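Protein UL16 (Human herpesvirus 5 strain ad169, PDB 2WY3) helps the virus escape natural killer cells by holding KLRK1 ligands such as ULBP1 and ULBP2 inside the infected cell, blocking their recognition. Local coordinates at residues E45-V51 / D63-N69. Numbering follows the deposited sequence.
With NAG (2-acetamido-2-deoxy-beta-D-glucopyranose), chain K.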
loop_
_atom_site.group_PDB
_atom_site.type_symbol
_atom_site.label_atom_id
_atom_site.label_comp_id
_atom_site.label_asym_id
_atom_site.label_seq_id
_atom_site.Cartn_x
_atom_site.Cartn_y
_atom_site.Cartn_z
ATOM N N GLU B 45 -3.544 -1.564 21.581
ATOM C CA GLU B 45 -3.641 -3.015 21.467
ATOM C C GLU B 45 -5.073 -3.528 21.485
ATOM O O GLU B 45 -5.414 -4.442 20.742
ATOM C CB GLU B 45 -2.839 -3.699 22.581
ATOM C CG GLU B 45 -1.366 -3.851 22.286
ATOM C CD GLU B 45 -0.660 -4.685 23.339
ATOM O OE1 GLU B 45 -1.245 -5.699 23.780
ATOM O OE2 GLU B 45 0.472 -4.328 23.722
ATOM N N ASP B 46 -5.917 -2.948 22.334
ATOM C CA ASP B 46 -7.276 -3.459 22.480
ATOM C C ASP B 46 -8.289 -2.755 21.580
ATOM O O ASP B 46 -9.468 -3.081 21.601
ATOM C CB ASP B 46 -7.722 -3.410 23.948
ATOM C CG ASP B 46 -8.076 -2.001 24.415
ATOM O OD1 ASP B 46 -7.849 -1.023 23.666
ATOM O OD2 ASP B 46 -8.591 -1.873 25.545
ATOM N N GLU B 47 -7.830 -1.806 20.769
ATOM C CA GLU B 47 -8.765 -1.019 19.972
ATOM C C GLU B 47 -9.334 -1.785 18.782
ATOM O O GLU B 47 -8.591 -2.313 17.943
ATOM C CB GLU B 47 -8.132 0.289 19.488
ATOM C CG GLU B 47 -9.165 1.220 18.836
ATOM C CD GLU B 47 -8.574 2.548 18.397
ATOM O OE1 GLU B 47 -7.360 2.748 18.599
ATOM O OE2 GLU B 47 -9.329 3.383 17.845
ATOM N N ILE B 48 -10.658 -1.825 18.708
ATOM C CA ILE B 48 -11.350 -2.410 17.579
ATOM C C ILE B 48 -11.650 -1.342 16.546
ATOM O O ILE B 48 -12.334 -0.347 16.840
ATOM C CB ILE B 48 -12.662 -3.093 18.016
ATOM C CG1 ILE B 48 -12.348 -4.183 19.044
ATOM C CG2 ILE B 48 -13.389 -3.642 16.805
ATOM C CD1 ILE B 48 -13.571 -4.730 19.765
ATOM N N ILE B 49 -11.106 -1.537 15.347
ATOM C CA ILE B 49 -11.378 -0.668 14.209
ATOM C C ILE B 49 -11.904 -1.541 13.061
ATOM O O ILE B 49 -11.899 -2.768 13.160
ATOM C CB ILE B 49 -10.112 0.107 13.792
ATOM C CG1 ILE B 49 -8.935 -0.850 13.536
ATOM C CG2 ILE B 49 -9.733 1.099 14.888
ATOM C CD1 ILE B 49 -7.709 -0.145 12.965
ATOM N N GLY B 50 -12.386 -0.939 11.985
ATOM C CA GLY B 50 -12.906 -1.770 10.916
ATOM C C GLY B 50 -13.519 -1.009 9.774
ATOM O O GLY B 50 -13.476 0.228 9.731
ATOM N N VAL B 51 -14.142 -1.757 8.869
ATOM C CA VAL B 51 -14.668 -1.186 7.637
ATOM C C VAL B 51 -16.082 -1.711 7.395
ATOM O O VAL B 51 -16.304 -2.919 7.397
ATOM C CB VAL B 51 -13.793 -1.567 6.424
ATOM C CG1 VAL B 51 -14.301 -0.879 5.178
ATOM C CG2 VAL B 51 -12.325 -1.195 6.677
ATOM N N ASP B 63 -22.259 -4.953 5.282
ATOM C CA ASP B 63 -21.307 -5.943 5.751
ATOM C C ASP B 63 -20.226 -5.232 6.566
ATOM O O ASP B 63 -20.155 -4.007 6.585
ATOM C CB ASP B 63 -20.678 -6.679 4.568
ATOM C CG ASP B 63 -20.206 -8.089 4.937
ATOM O OD1 ASP B 63 -20.272 -8.457 6.131
ATOM O OD2 ASP B 63 -19.787 -8.833 4.027
ATOM N N LEU B 64 -19.387 -6.004 7.237
ATOM C CA LEU B 64 -18.432 -5.416 8.163
ATOM C C LEU B 64 -17.244 -6.336 8.335
ATOM O O LEU B 64 -17.416 -7.541 8.466
ATOM C CB LEU B 64 -19.118 -5.246 9.527
ATOM C CG LEU B 64 -18.306 -4.625 10.665
ATOM C CD1 LEU B 64 -18.077 -3.136 10.398
ATOM C CD2 LEU B 64 -19.024 -4.829 12.012
ATOM N N TRP B 65 -16.039 -5.780 8.342
ATOM C CA TRP B 65 -14.896 -6.527 8.844
ATOM C C TRP B 65 -14.198 -5.733 9.934
ATOM O O TRP B 65 -14.228 -4.503 9.912
ATOM C CB TRP B 65 -13.944 -6.995 7.722
ATOM C CG TRP B 65 -12.989 -5.998 7.057
ATOM C CD1 TRP B 65 -13.221 -5.265 5.924
ATOM C CD2 TRP B 65 -11.619 -5.736 7.430
ATOM N NE1 TRP B 65 -12.086 -4.540 5.589
ATOM C CE2 TRP B 65 -11.095 -4.812 6.497
ATOM C CE3 TRP B 65 -10.789 -6.193 8.467
ATOM C CZ2 TRP B 65 -9.778 -4.321 6.574
ATOM C CZ3 TRP B 65 -9.479 -5.701 8.550
ATOM C CH2 TRP B 65 -8.992 -4.771 7.606
ATOM N N LEU B 66 -13.611 -6.437 10.898
ATOM C CA LEU B 66 -13.080 -5.805 12.103
ATOM C C LEU B 66 -11.659 -6.271 12.415
ATOM O O LEU B 66 -11.290 -7.403 12.132
ATOM C CB LEU B 66 -13.975 -6.113 13.315
ATOM C CG LEU B 66 -15.424 -5.615 13.262
ATOM C CD1 LEU B 66 -16.196 -6.131 14.468
ATOM C CD2 LEU B 66 -15.460 -4.082 13.186
ATOM N N TYR B 67 -10.888 -5.371 13.023
ATOM C CA TYR B 67 -9.462 -5.575 13.280
ATOM C C TYR B 67 -9.164 -5.181 14.723
ATOM O O TYR B 67 -9.685 -4.175 15.215
ATOM C CB TYR B 67 -8.674 -4.683 12.319
ATOM C CG TYR B 67 -7.217 -5.027 12.119
ATOM C CD1 TYR B 67 -6.211 -4.178 12.579
ATOM C CD2 TYR B 67 -6.845 -6.182 11.433
ATOM C CE1 TYR B 67 -4.867 -4.485 12.372
ATOM C CE2 TYR B 67 -5.526 -6.485 11.222
ATOM C CZ TYR B 67 -4.543 -5.631 11.684
ATOM O OH TYR B 67 -3.224 -5.954 11.472
ATOM N N GLN B 68 -8.355 -5.981 15.414
ATOM C CA GLN B 68 -7.981 -5.691 16.798
ATOM C C GLN B 68 -6.661 -6.366 17.120
ATOM O O GLN B 68 -6.475 -7.550 16.824
ATOM C CB GLN B 68 -9.055 -6.198 17.773
ATOM C CG GLN B 68 -8.829 -5.821 19.256
ATOM C CD GLN B 68 -9.785 -6.551 20.195
ATOM O OE1 GLN B 68 -10.251 -7.647 19.882
ATOM N NE2 GLN B 68 -10.074 -5.950 21.354
ATOM N N ASN B 69 -5.755 -5.628 17.752
ATOM C CA ASN B 69 -4.471 -6.196 18.135
ATOM C C ASN B 69 -3.813 -6.887 16.939
ATOM O O ASN B 69 -3.387 -8.040 17.022
ATOM C CB ASN B 69 -4.658 -7.170 19.297
ATOM C CG ASN B 69 -3.363 -7.478 20.016
ATOM O OD1 ASN B 69 -2.336 -6.836 19.784
ATOM N ND2 ASN B 69 -3.414 -8.451 20.909
HETATM C C1 NAG K . -2.120 -8.694 21.493
HETATM C C2 NAG K . -2.496 -9.024 22.940
HETATM C C3 NAG K . -1.288 -9.533 23.712
HETATM C C4 NAG K . -0.706 -10.723 22.973
HETATM C C5 NAG K . -0.347 -10.319 21.548
HETATM C C6 NAG K . 0.180 -11.519 20.772
HETATM C C7 NAG K . -4.338 -7.868 24.010
HETATM C C8 NAG K . -4.768 -6.721 24.873
HETATM N N2 NAG K . -3.067 -7.874 23.615
HETATM O O3 NAG K . -1.658 -9.919 25.016
HETATM O O4 NAG K . 0.443 -11.177 23.652
HETATM O O5 NAG K . -1.461 -9.778 20.862
HETATM O O6 NAG K . 0.747 -11.073 19.562
HETATM O O7 NAG K . -5.142 -8.746 23.696
HETATM O O HOH W 1 -6.020 -2.878 17.889
#
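Ile49 and Tyr67 exchange both backbone bonds, Ile49 N to Tyr67 O at 3.0 Å and Tyr67 N to Ile49 O at 2.8 Å. Val51 and Trp65 repeat this: Val51 N reaches Trp65 O at 2.9 Å, and Trp65 N donates a hydrogen bond to Val51 O. Between them Gly50 faces Leu66 as a non-hydrogen-bonded pair, their CA atoms 4.2 Å apart; their backbones bond instead to the flanking strands 110-118 and 71-74. The segments thus form the antiparallel hairpin of strands 49-55 and 62-68, which lie between strands 110-118 and 71-74 in the mixed sheet of this predicted extracellular part. Beyond the Ile49-Tyr67 pair, a side chain and a water take over. Gln68, extended with CG opposite the backbone N (chi1 -174°), carries NE2 to 2.9 Å from Asp46 O; the hydrogen bond is fairly straight (N-H...O 158°), but the donor sits above the carbonyl plane. Water 1 accepts from Asn69 N and donates to Glu47 O. Asn69 ND2 is glycosylated, and the sugar's acetamide N2 donates to Glu45 OE1 over 2.8 Å, nearly linearly at 168°. Glu47's carboxylate turns elsewhere, to a salt bridge with Arg116, and that of Asp46 to Ser5 and Ser7. On the side bearing Trp65, Val51 CG2 lies 3.5 Å from Trp65 NE1, alongside the indole, while NE1 itself is hydrogen-bonded to Thr100 on strand 95-102.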